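PDB 7P0Z: ESX-1 secretion-associated protein EspB from Mycobacterium marinum, which is secreted through the ESX-1 system and assembles into a seven-subunit, channel-like ring that probably takes part in protein transport. Local coordinates for residues 135-138 and 139-143; 144-147 and 148-151; 218-221 and 222-225; 242-245 and 246-250; 249-252 and 253-257. All blocks are in the same frame, centred on the assembly; numbering follows the deposited sequence.

Interaction 1 of 5, residues 135-138 and 139-143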
loop_
_atom_site.group_PDB
_atom_site.type_symbol
_atom_site.label_atom_id
_atom_site.label_comp_id
_atom_site.label_asym_id
_atom_site.label_seq_id
_atom_site.Cartn_x
_atom_site.Cartn_y
_atom_site.Cartn_z
ATOM N N LEU A 135 -21.847 35.869 -11.854
ATOM C CA LEU A 135 -20.693 35.826 -12.737
ATOM C C LEU A 135 -19.854 37.081 -12.600
ATOM O O LEU A 135 -18.624 37.010 -12.578
ATOM C CB LEU A 135 -21.137 35.647 -14.180
ATOM C CG LEU A 135 -21.369 34.257 -14.746
ATOM C CD1 LEU A 135 -20.088 33.518 -14.793
ATOM C CD2 LEU A 135 -22.378 33.495 -13.924
ATOM N N LYS A 136 -20.490 38.241 -12.520
ATOM C CA LYS A 136 -19.718 39.466 -12.392
ATOM C C LYS A 136 -18.972 39.508 -11.071
ATOM O O LYS A 136 -17.841 39.984 -11.014
ATOM C CB LYS A 136 -20.621 40.681 -12.557
ATOM C CG LYS A 136 -20.921 40.978 -13.989
ATOM C CD LYS A 136 -22.111 41.882 -14.142
ATOM C CE LYS A 136 -21.828 43.290 -13.702
ATOM N NZ LYS A 136 -23.035 44.124 -13.921
ATOM N N THR A 137 -19.574 38.993 -10.007
ATOM C CA THR A 137 -18.884 38.925 -8.730
ATOM C C THR A 137 -17.690 37.992 -8.803
ATOM O O THR A 137 -16.579 38.347 -8.391
ATOM C CB THR A 137 -19.846 38.467 -7.648
ATOM O OG1 THR A 137 -21.066 39.191 -7.779
ATOM C CG2 THR A 137 -19.282 38.740 -6.303
ATOM N N ALA A 138 -17.905 36.788 -9.322
ATOM C CA ALA A 138 -16.819 35.835 -9.442
ATOM C C ALA A 138 -15.673 36.413 -10.249
ATOM O O ALA A 138 -14.514 36.345 -9.836
ATOM C CB ALA A 138 -17.326 34.553 -10.083
ATOM N N ALA A 139 -15.974 36.991 -11.403
ATOM C CA ALA A 139 -14.920 37.536 -12.243
ATOM C C ALA A 139 -14.225 38.705 -11.577
ATOM O O ALA A 139 -12.999 38.823 -11.647
ATOM C CB ALA A 139 -15.488 37.963 -13.587
ATOM N N THR A 140 -14.981 39.584 -10.933
ATOM C CA THR A 140 -14.361 40.750 -10.333
ATOM C C THR A 140 -13.383 40.337 -9.258
ATOM O O THR A 140 -12.277 40.872 -9.180
ATOM C CB THR A 140 -15.420 41.661 -9.750
ATOM O OG1 THR A 140 -16.497 41.752 -10.672
ATOM C CG2 THR A 140 -14.853 43.015 -9.552
ATOM N N LYS A 141 -13.773 39.378 -8.429
ATOM C CA LYS A 141 -12.852 38.858 -7.434
ATOM C C LYS A 141 -11.646 38.209 -8.088
ATOM O O LYS A 141 -10.507 38.499 -7.727
ATOM C CB LYS A 141 -13.572 37.862 -6.545
ATOM C CG LYS A 141 -14.308 38.503 -5.439
ATOM C CD LYS A 141 -15.062 37.475 -4.669
ATOM C CE LYS A 141 -16.137 38.136 -3.884
ATOM N NZ LYS A 141 -15.749 39.530 -3.695
ATOM N N LEU A 142 -11.876 37.360 -9.080
ATOM C CA LEU A 142 -10.776 36.639 -9.687
ATOM C C LEU A 142 -9.751 37.564 -10.319
ATOM O O LEU A 142 -8.572 37.223 -10.383
ATOM C CB LEU A 142 -11.312 35.676 -10.724
ATOM C CG LEU A 142 -10.240 34.784 -11.325
ATOM C CD1 LEU A 142 -9.725 33.806 -10.275
ATOM C CD2 LEU A 142 -10.779 34.063 -12.517
ATOM N N GLU A 143 -10.158 38.715 -10.804
ATOM C CA GLU A 143 -9.195 39.575 -11.465
ATOM C C GLU A 143 -8.658 40.660 -10.567
ATOM O O GLU A 143 -7.867 41.482 -11.022
ATOM C CB GLU A 143 -9.812 40.195 -12.706
ATOM C CG GLU A 143 -10.390 39.162 -13.630
ATOM C CD GLU A 143 -11.139 39.766 -14.787
ATOM O OE1 GLU A 143 -11.017 40.990 -15.007
ATOM O OE2 GLU A 143 -11.848 39.017 -15.482
#

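Interaction 2 of 5, residues 144-147 and 148-151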
loop_
_atom_site.group_PDB
_atom_site.type_symbol
_atom_site.label_atom_id
_atom_site.label_comp_id
_atom_site.label_asym_id
_atom_site.label_seq_id
_atom_site.Cartn_x
_atom_site.Cartn_y
_atom_site.Cartn_z
ATOM N N SER A 144 -9.057 40.681 -9.314
ATOM C CA SER A 144 -8.499 41.630 -8.381
ATOM C C SER A 144 -7.183 41.090 -7.818
ATOM O O SER A 144 -6.666 40.061 -8.249
ATOM C CB SER A 144 -9.503 41.910 -7.277
ATOM O OG SER A 144 -8.990 42.857 -6.385
ATOM N N GLY A 145 -6.630 41.788 -6.848
ATOM C CA GLY A 145 -5.406 41.348 -6.238
ATOM C C GLY A 145 -4.217 41.595 -7.137
ATOM O O GLY A 145 -4.306 42.249 -8.173
ATOM N N ASP A 146 -3.080 41.059 -6.725
ATOM C CA ASP A 146 -1.864 41.252 -7.491
ATOM C C ASP A 146 -1.567 40.089 -8.404
ATOM O O ASP A 146 -0.514 40.079 -9.041
ATOM C CB ASP A 146 -0.683 41.506 -6.569
ATOM C CG ASP A 146 -0.349 40.323 -5.680
ATOM O OD1 ASP A 146 -1.005 39.271 -5.751
ATOM O OD2 ASP A 146 0.574 40.471 -4.868
ATOM N N GLN A 147 -2.461 39.116 -8.465
ATOM C CA GLN A 147 -2.387 38.002 -9.389
ATOM C C GLN A 147 -1.208 37.101 -9.105
ATOM O O GLN A 147 -0.843 36.280 -9.937
ATOM C CB GLN A 147 -2.347 38.498 -10.829
ATOM C CG GLN A 147 -3.561 39.290 -11.160
ATOM C CD GLN A 147 -4.798 38.471 -11.058
ATOM O OE1 GLN A 147 -4.889 37.400 -11.641
ATOM N NE2 GLN A 147 -5.740 38.933 -10.260
ATOM N N GLY A 148 -0.601 37.240 -7.938
ATOM C CA GLY A 148 0.385 36.301 -7.479
ATOM C C GLY A 148 1.816 36.765 -7.455
ATOM O O GLY A 148 2.696 35.939 -7.224
ATOM N N THR A 149 2.096 38.042 -7.675
ATOM C CA THR A 149 3.495 38.442 -7.680
ATOM C C THR A 149 4.096 38.358 -6.286
ATOM O O THR A 149 5.258 37.972 -6.129
ATOM C CB THR A 149 3.660 39.844 -8.245
ATOM O OG1 THR A 149 2.913 40.772 -7.463
ATOM C CG2 THR A 149 3.158 39.856 -9.635
ATOM N N SER A 150 3.330 38.719 -5.264
ATOM C CA SER A 150 3.878 38.625 -3.924
ATOM C C SER A 150 4.044 37.175 -3.503
ATOM O O SER A 150 4.940 36.862 -2.720
ATOM C CB SER A 150 3.012 39.378 -2.932
ATOM O OG SER A 150 1.809 38.699 -2.723
ATOM N N MET A 151 3.225 36.278 -4.034
ATOM C CA MET A 151 3.458 34.863 -3.816
ATOM C C MET A 151 4.781 34.425 -4.405
ATOM O O MET A 151 5.493 33.617 -3.810
ATOM C CB MET A 151 2.339 34.038 -4.418
ATOM C CG MET A 151 1.083 34.156 -3.656
ATOM S SD MET A 151 0.890 32.843 -2.475
ATOM C CE MET A 151 -0.463 33.499 -1.521
#

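Interaction 3 of 5, residues 218-221 and 222-225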
loop_
_atom_site.group_PDB
_atom_site.type_symbol
_atom_site.label_atom_id
_atom_site.label_comp_id
_atom_site.label_asym_id
_atom_site.label_seq_id
_atom_site.Cartn_x
_atom_site.Cartn_y
_atom_site.Cartn_z
ATOM N N GLN A 218 -3.566 30.584 -9.583
ATOM C CA GLN A 218 -4.151 31.838 -10.017
ATOM C C GLN A 218 -4.102 31.969 -11.530
ATOM O O GLN A 218 -5.087 32.368 -12.156
ATOM C CB GLN A 218 -3.437 33.002 -9.354
ATOM C CG GLN A 218 -4.026 34.345 -9.693
ATOM C CD GLN A 218 -5.444 34.506 -9.180
ATOM O OE1 GLN A 218 -5.853 33.847 -8.236
ATOM N NE2 GLN A 218 -6.191 35.400 -9.791
ATOM N N LEU A 219 -2.976 31.620 -12.140
ATOM C CA LEU A 219 -2.911 31.693 -13.594
ATOM C C LEU A 219 -3.892 30.730 -14.249
ATOM O O LEU A 219 -4.575 31.084 -15.218
ATOM C CB LEU A 219 -1.498 31.408 -14.072
ATOM C CG LEU A 219 -0.503 32.469 -13.655
ATOM C CD1 LEU A 219 0.807 32.224 -14.335
ATOM C CD2 LEU A 219 -1.029 33.831 -13.963
ATOM N N TRP A 220 -3.958 29.507 -13.749
ATOM C CA TRP A 220 -4.831 28.506 -14.337
ATOM C C TRP A 220 -6.282 28.943 -14.272
ATOM O O TRP A 220 -7.042 28.786 -15.234
ATOM C CB TRP A 220 -4.636 27.192 -13.604
ATOM C CG TRP A 220 -5.588 26.179 -13.967
ATOM C CD1 TRP A 220 -5.456 25.261 -14.936
ATOM C CD2 TRP A 220 -6.848 25.948 -13.359
ATOM N NE1 TRP A 220 -6.554 24.463 -14.982
ATOM C CE2 TRP A 220 -7.432 24.869 -14.021
ATOM C CE3 TRP A 220 -7.545 26.556 -12.318
ATOM C CZ2 TRP A 220 -8.667 24.381 -13.683
ATOM C CZ3 TRP A 220 -8.767 26.078 -11.991
ATOM C CH2 TRP A 220 -9.326 25.006 -12.676
ATOM N N ALA A 221 -6.680 29.504 -13.145
ATOM C CA ALA A 221 -8.041 29.964 -12.996
ATOM C C ALA A 221 -8.306 31.162 -13.880
ATOM O O ALA A 221 -9.418 31.344 -14.371
ATOM C CB ALA A 221 -8.311 30.316 -11.543
ATOM N N ARG A 222 -7.309 32.004 -14.072
ATOM C CA ARG A 222 -7.564 33.205 -14.834
ATOM C C ARG A 222 -7.728 32.892 -16.308
ATOM O O ARG A 222 -8.517 33.538 -16.996
ATOM C CB ARG A 222 -6.448 34.195 -14.630
ATOM C CG ARG A 222 -6.842 35.506 -15.085
ATOM C CD ARG A 222 -5.778 36.490 -14.826
ATOM N NE ARG A 222 -6.169 37.784 -15.340
ATOM C CZ ARG A 222 -6.953 38.584 -14.656
ATOM N NH1 ARG A 222 -7.408 38.168 -13.497
ATOM N NH2 ARG A 222 -7.301 39.764 -15.132
ATOM N N ARG A 223 -7.002 31.918 -16.818
ATOM C CA ARG A 223 -7.248 31.588 -18.207
ATOM C C ARG A 223 -8.324 30.533 -18.369
ATOM O O ARG A 223 -8.640 30.162 -19.497
ATOM C CB ARG A 223 -5.994 31.092 -18.912
ATOM C CG ARG A 223 -5.601 29.759 -18.460
ATOM C CD ARG A 223 -4.436 29.233 -19.209
ATOM N NE ARG A 223 -4.013 27.981 -18.595
ATOM C CZ ARG A 223 -3.071 27.889 -17.664
ATOM N NH1 ARG A 223 -2.436 28.971 -17.256
ATOM N NH2 ARG A 223 -2.761 26.714 -17.150
ATOM N N GLY A 224 -8.867 30.005 -17.294
ATOM C CA GLY A 224 -9.963 29.084 -17.459
ATOM C C GLY A 224 -11.324 29.664 -17.210
ATOM O O GLY A 224 -12.317 28.948 -17.314
ATOM N N HIS A 225 -11.406 30.934 -16.883
ATOM C CA HIS A 225 -12.613 31.550 -16.419
ATOM C C HIS A 225 -12.966 32.727 -17.304
ATOM O O HIS A 225 -12.078 33.479 -17.710
ATOM C CB HIS A 225 -12.427 32.034 -15.001
ATOM C CG HIS A 225 -13.684 32.410 -14.297
ATOM N ND1 HIS A 225 -14.087 33.719 -14.160
ATOM C CD2 HIS A 225 -14.583 31.670 -13.614
ATOM C CE1 HIS A 225 -15.201 33.765 -13.458
ATOM N NE2 HIS A 225 -15.521 32.534 -13.109
#

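Interaction 4 of 5, residues 242-245 and 246-250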
loop_
_atom_site.group_PDB
_atom_site.type_symbol
_atom_site.label_atom_id
_atom_site.label_comp_id
_atom_site.label_asym_id
_atom_site.label_seq_id
_atom_site.Cartn_x
_atom_site.Cartn_y
_atom_site.Cartn_z
ATOM N N ASP A 242 -32.591 40.170 -30.283
ATOM C CA ASP A 242 -32.521 39.341 -31.479
ATOM C C ASP A 242 -31.684 38.087 -31.318
ATOM O O ASP A 242 -31.822 37.172 -32.135
ATOM C CB ASP A 242 -31.934 40.124 -32.651
ATOM C CG ASP A 242 -30.494 40.517 -32.421
ATOM O OD1 ASP A 242 -29.964 40.285 -31.317
ATOM O OD2 ASP A 242 -29.875 41.043 -33.362
ATOM N N TYR A 243 -30.797 38.029 -30.322
ATOM C CA TYR A 243 -29.788 36.993 -30.201
ATOM C C TYR A 243 -30.118 35.944 -29.161
ATOM O O TYR A 243 -29.418 34.931 -29.098
ATOM C CB TYR A 243 -28.441 37.623 -29.869
ATOM C CG TYR A 243 -27.600 37.929 -31.073
ATOM C CD1 TYR A 243 -27.286 36.945 -31.975
ATOM C CD2 TYR A 243 -27.126 39.206 -31.304
ATOM C CE1 TYR A 243 -26.513 37.215 -33.069
ATOM C CE2 TYR A 243 -26.358 39.487 -32.400
ATOM C CZ TYR A 243 -26.055 38.488 -33.276
ATOM O OH TYR A 243 -25.283 38.760 -34.370
ATOM N N GLN A 244 -31.189 36.145 -28.389
ATOM C CA GLN A 244 -31.505 35.328 -27.224
ATOM C C GLN A 244 -31.175 33.867 -27.434
ATOM O O GLN A 244 -30.522 33.241 -26.592
ATOM C CB GLN A 244 -32.986 35.469 -26.903
ATOM C CG GLN A 244 -33.332 36.853 -26.510
ATOM C CD GLN A 244 -32.610 37.269 -25.274
ATOM O OE1 GLN A 244 -32.898 36.794 -24.178
ATOM N NE2 GLN A 244 -31.619 38.126 -25.444
ATOM N N GLU A 245 -31.592 33.323 -28.583
ATOM C CA GLU A 245 -31.253 31.955 -28.955
ATOM C C GLU A 245 -29.792 31.635 -28.684
ATOM O O GLU A 245 -29.439 30.476 -28.455
ATOM C CB GLU A 245 -31.535 31.710 -30.439
ATOM C CG GLU A 245 -32.916 32.124 -30.940
ATOM C CD GLU A 245 -33.062 31.994 -32.457
ATOM O OE1 GLU A 245 -32.047 32.099 -33.179
ATOM O OE2 GLU A 245 -34.191 31.763 -32.926
ATOM N N GLN A 246 -28.932 32.639 -28.726
ATOM C CA GLN A 246 -27.506 32.427 -28.576
ATOM C C GLN A 246 -27.016 32.863 -27.203
ATOM O O GLN A 246 -26.345 32.097 -26.504
ATOM C CB GLN A 246 -26.775 33.201 -29.668
ATOM C CG GLN A 246 -25.507 32.579 -30.125
ATOM C CD GLN A 246 -24.904 33.355 -31.258
ATOM O OE1 GLN A 246 -25.422 34.396 -31.643
ATOM N NE2 GLN A 246 -23.827 32.840 -31.825
ATOM N N ALA A 247 -27.381 34.076 -26.802
ATOM C CA ALA A 247 -26.918 34.625 -25.542
ATOM C C ALA A 247 -27.342 33.772 -24.361
ATOM O O ALA A 247 -26.583 33.618 -23.409
ATOM C CB ALA A 247 -27.436 36.047 -25.375
ATOM N N ILE A 248 -28.561 33.254 -24.366
ATOM C CA ILE A 248 -28.996 32.462 -23.224
ATOM C C ILE A 248 -28.172 31.192 -23.124
ATOM O O ILE A 248 -27.753 30.781 -22.032
ATOM C CB ILE A 248 -30.502 32.185 -23.348
ATOM C CG1 ILE A 248 -31.240 33.511 -23.568
ATOM C CG2 ILE A 248 -31.033 31.456 -22.140
ATOM C CD1 ILE A 248 -32.639 33.350 -24.036
ATOM N N LYS A 249 -27.908 30.565 -24.266
ATOM C CA LYS A 249 -27.001 29.431 -24.327
ATOM C C LYS A 249 -25.633 29.783 -23.755
ATOM O O LYS A 249 -25.088 29.066 -22.906
ATOM C CB LYS A 249 -26.885 28.985 -25.780
ATOM C CG LYS A 249 -25.936 27.850 -26.052
ATOM C CD LYS A 249 -25.978 27.510 -27.520
ATOM C CE LYS A 249 -24.968 26.466 -27.908
ATOM N NZ LYS A 249 -23.633 27.061 -27.926
ATOM N N LEU A 250 -25.076 30.906 -24.196
ATOM C CA LEU A 250 -23.755 31.311 -23.738
ATOM C C LEU A 250 -23.751 31.608 -22.246
ATOM O O LEU A 250 -22.770 31.322 -21.558
ATOM C CB LEU A 250 -23.274 32.524 -24.522
ATOM C CG LEU A 250 -21.769 32.777 -24.440
ATOM C CD1 LEU A 250 -21.012 31.491 -24.595
ATOM C CD2 LEU A 250 -21.310 33.766 -25.478
#

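Interaction 5 of 5, residues 249-252 and 253-257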
loop_
_atom_site.group_PDB
_atom_site.type_symbol
_atom_site.label_atom_id
_atom_site.label_comp_id
_atom_site.label_asym_id
_atom_site.label_seq_id
_atom_site.Cartn_x
_atom_site.Cartn_y
_atom_site.Cartn_z
ATOM N N LYS A 249 -27.908 30.565 -24.266
ATOM C CA LYS A 249 -27.001 29.431 -24.327
ATOM C C LYS A 249 -25.633 29.783 -23.755
ATOM O O LYS A 249 -25.088 29.066 -22.906
ATOM C CB LYS A 249 -26.885 28.985 -25.780
ATOM C CG LYS A 249 -25.936 27.850 -26.052
ATOM C CD LYS A 249 -25.978 27.510 -27.520
ATOM C CE LYS A 249 -24.968 26.466 -27.908
ATOM N NZ LYS A 249 -23.633 27.061 -27.926
ATOM N N LEU A 250 -25.076 30.906 -24.196
ATOM C CA LEU A 250 -23.755 31.311 -23.738
ATOM C C LEU A 250 -23.751 31.608 -22.246
ATOM O O LEU A 250 -22.770 31.322 -21.558
ATOM C CB LEU A 250 -23.274 32.524 -24.522
ATOM C CG LEU A 250 -21.769 32.777 -24.440
ATOM C CD1 LEU A 250 -21.012 31.491 -24.595
ATOM C CD2 LEU A 250 -21.310 33.766 -25.478
ATOM N N TYR A 251 -24.818 32.202 -21.735
ATOM C CA TYR A 251 -24.908 32.469 -20.306
ATOM C C TYR A 251 -24.856 31.182 -19.518
ATOM O O TYR A 251 -24.152 31.082 -18.512
ATOM C CB TYR A 251 -26.203 33.185 -19.998
ATOM C CG TYR A 251 -26.441 33.467 -18.552
ATOM C CD1 TYR A 251 -25.956 34.609 -17.980
ATOM C CD2 TYR A 251 -27.166 32.607 -17.763
ATOM C CE1 TYR A 251 -26.190 34.902 -16.678
ATOM C CE2 TYR A 251 -27.395 32.890 -16.457
ATOM C CZ TYR A 251 -26.899 34.040 -15.921
ATOM O OH TYR A 251 -27.112 34.351 -14.616
ATOM N N ALA A 252 -25.624 30.192 -19.943
ATOM C CA ALA A 252 -25.590 28.934 -19.220
ATOM C C ALA A 252 -24.207 28.310 -19.294
ATOM O O ALA A 252 -23.730 27.733 -18.311
ATOM C CB ALA A 252 -26.642 27.976 -19.764
ATOM N N GLU A 253 -23.543 28.408 -20.442
ATOM C CA GLU A 253 -22.217 27.809 -20.531
ATOM C C GLU A 253 -21.212 28.522 -19.637
ATOM O O GLU A 253 -20.399 27.876 -18.967
ATOM C CB GLU A 253 -21.729 27.796 -21.967
ATOM C CG GLU A 253 -22.372 26.703 -22.774
ATOM C CD GLU A 253 -21.796 26.584 -24.159
ATOM O OE1 GLU A 253 -20.997 27.457 -24.548
ATOM O OE2 GLU A 253 -22.127 25.605 -24.850
ATOM N N TYR A 254 -21.238 29.849 -19.631
ATOM C CA TYR A 254 -20.381 30.591 -18.729
ATOM C C TYR A 254 -20.637 30.187 -17.297
ATOM O O TYR A 254 -19.703 29.947 -16.537
ATOM C CB TYR A 254 -20.603 32.084 -18.862
ATOM C CG TYR A 254 -19.952 32.705 -20.041
ATOM C CD1 TYR A 254 -19.256 31.945 -20.958
ATOM C CD2 TYR A 254 -19.945 34.077 -20.183
ATOM C CE1 TYR A 254 -18.641 32.534 -22.020
ATOM C CE2 TYR A 254 -19.330 34.668 -21.223
ATOM C CZ TYR A 254 -18.677 33.903 -22.141
ATOM O OH TYR A 254 -18.063 34.536 -23.187
ATOM N N GLN A 255 -21.891 30.152 -16.901
ATOM C CA GLN A 255 -22.207 29.908 -15.510
ATOM C C GLN A 255 -21.756 28.518 -15.103
ATOM O O GLN A 255 -21.242 28.316 -13.993
ATOM C CB GLN A 255 -23.696 30.111 -15.323
ATOM C CG GLN A 255 -24.160 30.151 -13.939
ATOM C CD GLN A 255 -25.600 30.533 -13.882
ATOM O OE1 GLN A 255 -26.220 30.737 -14.909
ATOM N NE2 GLN A 255 -26.146 30.639 -12.679
ATOM N N GLU A 256 -21.878 27.567 -16.018
ATOM C CA GLU A 256 -21.283 26.258 -15.810
ATOM C C GLU A 256 -19.794 26.362 -15.550
ATOM O O GLU A 256 -19.314 25.991 -14.473
ATOM C CB GLU A 256 -21.522 25.379 -17.027
ATOM C CG GLU A 256 -20.893 24.023 -16.894
ATOM C CD GLU A 256 -21.169 23.136 -18.081
ATOM O OE1 GLU A 256 -21.823 23.605 -19.036
ATOM O OE2 GLU A 256 -20.738 21.967 -18.062
ATOM N N THR A 257 -19.045 26.842 -16.543
ATOM C CA THR A 257 -17.595 26.877 -16.421
ATOM C C THR A 257 -17.163 27.628 -15.172
ATOM O O THR A 257 -16.156 27.289 -14.557
ATOM C CB THR A 257 -16.969 27.528 -17.643
ATOM O OG1 THR A 257 -17.545 28.819 -17.830
ATOM C CG2 THR A 257 -17.198 26.708 -18.852
#

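Interaction 1 of 5, residues 135-138 and 139-143
Leu135 O takes a nearly straight bond from Ala139 N, at 2.9 Å and with 169° at the hydrogen. Two residues on, Thr137 O accepts Lys141 N at 3.0 Å, and the next carbonyl, Ala138 O, holds Leu142 N at 2.9 Å. The side chains that meet across this run belong to Thr137 and Lys141, which lie side by side and point the same way. Thr137 CG2 stands opposite the backbone N across its first torsion, which puts its methyl beside the lysine chain, 4.0 Å from Lys141 CE. The lysine leaves its backbone along the same flank, with CB 3.6 Å from Thr137 O, and bends only at its last torsion. The threonine hydroxyl turns back along the chain instead, where OG1 is hydrogen-bonded to Thr133 O. On another flank the small methyls of Ala138 and Ala139 are buried: Ala138 CB packs on Ser258 and Leu262 of helix 244-268, while Ala139 lies against Ile231 of helix 228-237. Leu135 reaches both of these helices. Bonds from each carbonyl to the amide four residues later, with alanines and leucines turned inward and threonine and lysine outward, are those of an amphipathic alpha-helix, here the short helix 133-143 of the helical PPE domain.

Interaction 2 of 5, residues 144-147 and 148-151
The carboxylate of Asp146 reaches forward to the start of helix 149-166 and divides its two oxygens between Gly148 and Ser150. With CG set between the backbone N and the carbonyl carbon (chi1 65°), the group folds over the type I' turn that runs from Asp146 to Thr149. OD1 accepts Gly148 N at 3.0 Å, and the amide comes from above the carboxylate plane. OD2 is gripped twice by Ser150. The hydroxyl OG gives its proton to the syn lone pair of OD2 over 3.0 Å, whereas Ser150 N approaches the same oxygen from above the plane at 3.3 Å. Thr149 crosses the aspartate obliquely, its OG1 3.5 Å from Asp146 OD2 and its CG2 3.7 Å from Asp146 O. Gln147 turns its amide away from the helix start, and its OE1 accepts Gln218 NE2 of helix 181-224. Gly148, with phi 109°, occupies the N-cap position without a side chain to offer. The aspartate two residues earlier thus supplies acceptors to amides at the helix start, and its negative charge there would probably be stabilised by the helix dipole. Ser150 OG, in giving its proton to Asp146 OD2, still accepts Gln36 N, so this hydroxyl links the carboxylate to the backbone of the loop before helix 42-81.

Interaction 3 of 5, residues 218-221 and 222-225
Gln218 O receives Arg222 N at 3.0 Å, a bent bond with 142° at the hydrogen, and Arg222 CB rests 3.4 Å from the same oxygen. The glutamine amide bonds outside this turn: OE1 accepts Tyr265 OH of helix 244-268. The extended arm of Arg222 leads away from the turn, touches Gln147 and makes a long, weak ion pair with Glu143 of helix 133-143. Next along, Leu219 O accepts Arg223 N at 3.0 Å, and Leu219 CB lies alongside the returning guanidinium, 4.1 Å from Arg223 NH1. This is the C-terminal part of the long helix 181-224 of the PPE domain, and its outward flank belongs to the joint between subunits: Arg223 NH1 forms a salt bridge with Glu259 of the second subunit, which also packs on Leu219. Trp220 meets the arginine squarely, the indole and guanidinium planes standing 85° apart. Arg223 CG sits between its own backbone N and carbonyl carbon (chi1 71°), and the extended chain beyond it runs back along the helix. NH2 thereby arrives at the edge of the indole, 3.8 Å from Trp220 CD1, while Trp220 CA covers one face of the guanidinium, off-centre toward its rim. Trp220 O and Ala221 O both receive Gly224 N, but each bond is weak. Ala221 O also touches His225 CB at 3.2 Å, and the imidazole turns off to bond through NE2 with Ser258 OG.

Interaction 4 of 5, residues 242-245 and 246-250
Gln244 and Ile248 meet because Gln244 is bent at its second torsion (chi2 -62°), while Ile248 swings CG1 back beside its own backbone N (chi1 -52°). Both belong to the opening turns of helix 244-268, the last long helix of the PPE domain. The two side chains run slantwise to one another: Ile248 CD1 lies 3.6 Å from Gln244 CB and 3.5 Å from Gln244 OE1, so the end of the isoleucine branch touches both the base and the amide oxygen of the bent glutamine. CG1 of Ile248 also presses close to Gln244 O, the oxygen that accepts Ile248 N at 3.0 Å. The other end of the glutamine amide, NE2, is weakly bonded to Ala238 O, in the turn after helix 228-237. One residue earlier, Tyr243 O accepts Ala247 N at 3.2 Å; the still shorter approach of Gln246 N to that oxygen is doubtful in the model. Ala247 and Tyr243 both pack on Leu237, which joins the start of this helix to helix 228-237, whereas Gln246 and Ile248 are exposed. Tyr243 and Gln246 stretch out side by side in the same direction, the extended glutamine chain bringing its amide level with the phenol, the two planes 46° apart. Gln246 OE1 approaches the ring obliquely, 3.2 Å from Tyr243 CD1 and 3.3 Å from Tyr243 CE1.

Interaction 5 of 5, residues 249-252 and 253-257
One face of the Tyr254 ring is covered by Leu250, whose CG sits 4.2 Å from the ring centroid and 21° off its normal, a CH-pi contact displaced toward the rim. Leu250 CD1 adds a touch on Tyr254 CE1 at 3.7 Å. The pair is spaced four residues apart on the regular alpha-helix 244-268, and Tyr254 N bonds straight to Leu250 O beneath it at 2.9 Å. Both side chains pack on Leu234, one way in which this helix is held to helix 228-237. The Tyr251 ring, CG opposite the backbone N (chi1 178°), is crossed by the amide of Gln255, their planes 76° apart. Gln255 OE1 approaches Tyr251 CE2 to 2.9 Å, a tight contact. The same tyrosine stacks edge-to-face with Phe132, just before helix 133-143. Toward the surface, Lys249 and Glu253 lie alongside each other, and Lys249 NZ forms a long salt bridge of 3.7 Å with Glu253 OE2. Glu253 CG is set beside its own backbone N, which directs the carboxylate back toward the lysine. A turn onward, Thr257 OG1 folds back and donates its proton to Tyr254 O at 2.8 Å.

In the fold
Interactions 1 and 3 are partly buried and lie side by side, their centres about 12 Å apart, with Leu142 packed on Ala221. Interaction 2 is a surface contact on the loop that follows interaction 1, and it meets both through Gln147, whose amide bonds weakly to Leu142 O. Interactions 4 and 5 share Lys249 and Leu250 on helix 244-268 and are also surface contacts; interaction 5 touches interaction 1 where Gln255 packs on Leu135. The chemistry follows: small apolar groups inward in 1, a carboxylate at a helix start in 2, an arginine against an indole edge in 3, a tyrosine beside an amide in 4, a CH-pi contact and long salt bridge in 5. Interaction 3 alone touches another subunit.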